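Local coordinates for molybdopterin biosynthesis protein MoaB (Sulfolobus tokodaii, PDB 3IWT), which probably takes part in molybdenum cofactor biosynthesis, as a MogA/MoaB-family protein with a probable molybdopterin-binding domain, at residues 13-18 against 53-58; 17-22 against 77-82. One frame throughout, in Å; residues are numbered along the deposited sequence. Where two conformers were deposited one is given.

Contact 1 (13-18 against 53-58)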
# COMPACT_ATOMS: atom_id res chain seq x y z
N PRO A 13 -12.31 37.55 -4.64
CA PRO A 13 -11.79 36.36 -3.98
C PRO A 13 -11.43 36.62 -2.52
O PRO A 13 -11.08 37.74 -2.16
CB PRO A 13 -10.54 36.05 -4.79
CG PRO A 13 -10.04 37.40 -5.23
CD PRO A 13 -11.26 38.28 -5.37
N LYS A 14 -11.53 35.59 -1.68
CA LYS A 14 -11.18 35.71 -0.26
C LYS A 14 -9.67 35.95 -0.07
O LYS A 14 -8.85 35.46 -0.84
CB LYS A 14 -11.57 34.43 0.51
CG LYS A 14 -13.01 34.38 1.03
CD LYS A 14 -13.23 33.11 1.90
CE LYS A 14 -13.31 31.83 1.03
NZ LYS A 14 -12.98 30.50 1.71
N SER A 15 -9.33 36.69 0.97
CA SER A 15 -8.00 36.68 1.53
C SER A 15 -7.91 35.39 2.34
O SER A 15 -8.77 35.13 3.17
CB SER A 15 -7.78 37.89 2.43
OG SER A 15 -6.49 37.91 3.00
N LEU A 16 -6.90 34.57 2.08
CA LEU A 16 -6.68 33.33 2.83
C LEU A 16 -5.46 33.48 3.74
O LEU A 16 -4.57 34.29 3.49
CB LEU A 16 -6.50 32.16 1.86
CG LEU A 16 -7.71 31.79 0.99
CD1 LEU A 16 -7.27 30.82 -0.11
CD2 LEU A 16 -8.87 31.24 1.83
N ASN A 17 -5.44 32.70 4.81
CA ASN A 17 -4.36 32.68 5.81
C ASN A 17 -3.36 31.53 5.55
O ASN A 17 -3.74 30.34 5.50
CB ASN A 17 -4.92 32.54 7.21
CG ASN A 17 -5.84 33.68 7.62
OD1 ASN A 17 -6.84 33.45 8.32
ND2 ASN A 17 -5.50 34.88 7.27
N PHE A 18 -2.09 31.88 5.43
CA PHE A 18 -1.04 30.93 5.06
C PHE A 18 -0.04 30.81 6.20
O PHE A 18 0.27 31.80 6.87
CB PHE A 18 -0.30 31.40 3.80
CG PHE A 18 -1.10 31.24 2.54
CD1 PHE A 18 -2.14 32.09 2.27
CD2 PHE A 18 -0.81 30.21 1.63
CE1 PHE A 18 -2.88 31.98 1.11
CE2 PHE A 18 -1.55 30.08 0.45
CZ PHE A 18 -2.60 30.96 0.21
N GLY A 53 -2.88 39.47 -1.79
CA GLY A 53 -4.05 39.82 -0.97
C GLY A 53 -4.25 38.87 0.18
O GLY A 53 -5.20 39.02 0.97
N HIS A 54 -3.34 37.90 0.30
CA HIS A 54 -3.39 36.91 1.38
C HIS A 54 -2.58 37.35 2.59
O HIS A 54 -1.83 38.33 2.53
CB HIS A 54 -2.87 35.57 0.85
CG HIS A 54 -3.62 35.07 -0.33
ND1 HIS A 54 -4.99 34.87 -0.30
CD2 HIS A 54 -3.22 34.75 -1.58
CE1 HIS A 54 -5.39 34.44 -1.48
NE2 HIS A 54 -4.33 34.38 -2.28
N LYS A 55 -2.72 36.61 3.67
CA LYS A 55 -2.05 36.90 4.94
C LYS A 55 -1.10 35.78 5.35
O LYS A 55 -1.37 34.58 5.10
CB LYS A 55 -3.09 37.09 6.04
CG LYS A 55 -4.16 38.14 5.76
CD LYS A 55 -3.53 39.50 5.59
CE LYS A 55 -4.57 40.62 5.65
NZ LYS A 55 -3.89 41.96 5.66
N ILE A 56 0.01 36.15 5.98
CA ILE A 56 0.92 35.16 6.57
C ILE A 56 0.66 35.17 8.05
O ILE A 56 0.87 36.20 8.71
CB ILE A 56 2.42 35.49 6.32
CG1 ILE A 56 2.71 35.72 4.82
CG2 ILE A 56 3.32 34.40 6.93
CD1 ILE A 56 2.16 34.67 3.86
N ILE A 57 0.16 34.08 8.60
CA ILE A 57 -0.10 34.08 10.01
C ILE A 57 0.90 33.29 10.84
O ILE A 57 0.83 33.33 12.05
CB ILE A 57 -1.57 33.78 10.34
CG1 ILE A 57 -2.00 32.39 9.92
CG2 ILE A 57 -2.47 34.91 9.75
CD1 ILE A 57 -3.29 31.99 10.65
N GLY A 58 1.85 32.62 10.20
CA GLY A 58 2.95 32.05 10.94
C GLY A 58 4.06 31.54 10.05
O GLY A 58 3.89 31.42 8.83
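F18 bonds to 53-58 through both its backbone N and its backbone O. Its N donates to K55 O at 2.8 Å, and its O accepts I57 N at 2.9 Å. One step earlier, K55 N points almost straight at L16 O, with 177° at the hydrogen. These three bonds define a parallel pair, with N17 beside K55 and F18 beside I56.

Two side chains carry the bonding on into the loops that lead into the strands. The ring of H54 takes the place of a backbone acceptor: its ND1 receives L16 N at 3.1 Å, with the donor close to the ring plane. This bond sets the rotation of the imidazole and implies that ND1 carries no proton here. With chi1 at 180° the S15 hydroxyl swings away from its own N, and OG meets G53 O at 2.6 Å, in the carbonyl plane on a lone pair. G53, with positive phi, is the C-prime residue of the Schellman motif ending helix 40-51. Strand 17-23, the helices after it and strand 55-62 form a beta-alpha-beta crossover; the contact lies at the start of both strands, and 55-62 is an outermost strand within this chain.

The packing is divided between the two faces of the sheet. On the F18 side, CE1 of F18 lies over one face of the H54 ring, 3.5 Å from H54 CG, with the ring planes inclined at 51°. L49 of helix 40-51 also touches F18, and L166 of helix 154-176 touches H54. On the N17 side, I57 CD1 reaches N17 CB at 3.8 Å, and the base of the K55 chain lies beside the N17 amide.

Contact 2 (17-22 against 77-82)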
# COMPACT_ATOMS: atom_id res chain seq x y z
N ASN A 17 -5.44 32.70 4.81
CA ASN A 17 -4.36 32.68 5.81
C ASN A 17 -3.36 31.53 5.55
O ASN A 17 -3.74 30.34 5.50
CB ASN A 17 -4.92 32.54 7.21
CG ASN A 17 -5.84 33.68 7.62
OD1 ASN A 17 -6.84 33.45 8.32
ND2 ASN A 17 -5.50 34.88 7.27
N PHE A 18 -2.09 31.88 5.43
CA PHE A 18 -1.04 30.93 5.06
C PHE A 18 -0.04 30.81 6.20
O PHE A 18 0.27 31.80 6.87
CB PHE A 18 -0.30 31.40 3.80
CG PHE A 18 -1.10 31.24 2.54
CD1 PHE A 18 -2.14 32.09 2.27
CD2 PHE A 18 -0.81 30.21 1.63
CE1 PHE A 18 -2.88 31.98 1.11
CE2 PHE A 18 -1.55 30.08 0.45
CZ PHE A 18 -2.60 30.96 0.21
N TYR A 19 0.48 29.59 6.40
CA TYR A 19 1.59 29.34 7.29
C TYR A 19 2.76 28.81 6.45
O TYR A 19 2.58 27.88 5.65
CB TYR A 19 1.19 28.30 8.34
CG TYR A 19 2.11 28.19 9.52
CD1 TYR A 19 1.67 28.60 10.78
CD2 TYR A 19 3.38 27.66 9.40
CE1 TYR A 19 2.48 28.47 11.90
CE2 TYR A 19 4.21 27.56 10.49
CZ TYR A 19 3.75 27.96 11.74
OH TYR A 19 4.55 27.81 12.84
N VAL A 20 3.94 29.38 6.65
CA VAL A 20 5.09 29.07 5.78
C VAL A 20 6.14 28.30 6.57
O VAL A 20 6.53 28.74 7.65
CB VAL A 20 5.72 30.34 5.16
CG1 VAL A 20 6.90 30.00 4.24
CG2 VAL A 20 4.67 31.14 4.38
N ILE A 21 6.62 27.19 6.02
CA ILE A 21 7.62 26.38 6.72
C ILE A 21 8.86 26.20 5.84
O ILE A 21 8.77 25.70 4.71
CB ILE A 21 7.07 25.00 7.13
CG1 ILE A 21 5.81 25.14 8.00
CG2 ILE A 21 8.16 24.15 7.86
CD1 ILE A 21 5.13 23.78 8.30
N THR A 22 10.01 26.59 6.35
CA THR A 22 11.25 26.41 5.58
C THR A 22 11.98 25.21 6.15
O THR A 22 12.20 25.15 7.35
CB THR A 22 12.12 27.69 5.60
OG1 THR A 22 11.42 28.71 4.89
CG2 THR A 22 13.50 27.44 4.95
N LEU A 77 -1.02 23.09 11.71
CA LEU A 77 -2.33 22.45 11.57
C LEU A 77 -3.23 22.73 12.76
O LEU A 77 -4.44 22.75 12.60
CB LEU A 77 -2.17 20.94 11.39
CG LEU A 77 -1.57 20.48 10.06
CD1 LEU A 77 -1.13 19.00 10.18
CD2 LEU A 77 -2.59 20.67 8.98
N SER A 78 -2.63 22.98 13.92
CA SER A 78 -3.37 23.20 15.16
C SER A 78 -3.89 24.60 15.35
O SER A 78 -4.57 24.88 16.35
CB SER A 78 -2.51 22.80 16.36
OG SER A 78 -2.21 21.44 16.25
N ILE A 79 -3.56 25.50 14.43
CA ILE A 79 -4.05 26.88 14.45
C ILE A 79 -5.28 26.93 13.56
O ILE A 79 -5.18 26.77 12.34
CB ILE A 79 -2.99 27.84 13.93
CG1 ILE A 79 -1.74 27.78 14.83
CG2 ILE A 79 -3.54 29.31 13.85
CD1 ILE A 79 -0.48 28.41 14.21
N ASP A 80 -6.45 27.15 14.17
CA ASP A 80 -7.71 27.08 13.43
C ASP A 80 -7.78 28.05 12.25
O ASP A 80 -8.36 27.72 11.21
CB ASP A 80 -8.88 27.34 14.35
CG ASP A 80 -9.10 26.22 15.33
OD1 ASP A 80 -8.49 25.14 15.22
OD2 ASP A 80 -9.93 26.45 16.19
N GLU A 81 -7.18 29.22 12.41
CA GLU A 81 -7.21 30.27 11.40
C GLU A 81 -6.38 29.93 10.15
O GLU A 81 -6.60 30.49 9.09
CB GLU A 81 -6.74 31.60 12.00
CG GLU A 81 -7.68 32.17 13.09
CD GLU A 81 -7.61 31.47 14.47
OE1 GLU A 81 -6.72 30.64 14.74
OE2 GLU A 81 -8.48 31.79 15.35
N VAL A 82 -5.44 29.00 10.26
CA VAL A 82 -4.63 28.62 9.09
C VAL A 82 -5.51 27.97 8.02
O VAL A 82 -6.25 27.03 8.31
CB VAL A 82 -3.44 27.68 9.47
CG1 VAL A 82 -2.78 27.09 8.20
CG2 VAL A 82 -2.42 28.44 10.32
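Y19 meets I79 and V82 with ring atoms CD1 and CE1. I79 CD1 is the nearest atom, 3.8 Å from Y19 CE1, and the two side chains cross at about a right angle. V82 CG2 lies 4.1 Å from Y19 CD1, while both V82 methyls come near Y19 CB. I79 CD1 and V82 CG2 both approach the ring obliquely. Chi1 of -165° turns the Y19 ring away from its own N, where CD1 and CE1 meet the loop. The second point of contact is N17, whose CB is 3.2 Å from E81 O.

A type I beta turn from I79 to V82 presents these groups. It is closed by V82 N bonding to I79 O at 3.1 Å. The turn brings I79 and V82 back to the same tyrosine, while D80 and E81 form its exposed corner. Beyond the turn, K145 NZ donates to V82 O and more weakly to I79 O, which ties the loop to the start of strand 145-150. D83 follows directly and accepts N17 N through its carboxylate OD2.

The loop links helix 66-77 to strand 84-88, which pairs in parallel with 17-23. It packs against N17 and Y19 of strand 17-23 just before the chain re-enters the sheet. A76 of helix 66-77 also packs on Y19, on the same side of the sheet as the turn.

In the fold
Contacts 1 and 2 share N17 and F18 at the start of strand 17-23, and their centres are about 10 Å apart. Contact 1 pairs this strand with 55-62; contact 2 packs it against the loop leading into 84-88, its neighbour on the other side. The two also touch directly. I57 CD1 of contact 1 is 3.7 Å from V82 CG2 of contact 2, and G58 CA is 3.7 Å from Y19 CD1. G58 O probably accepts V20 N at 3.0 Å, continuing the parallel pairing. Together they join three chain segments at one end of the sheet. Both contacts lie in the scaffold of the probable molybdopterin-binding domain.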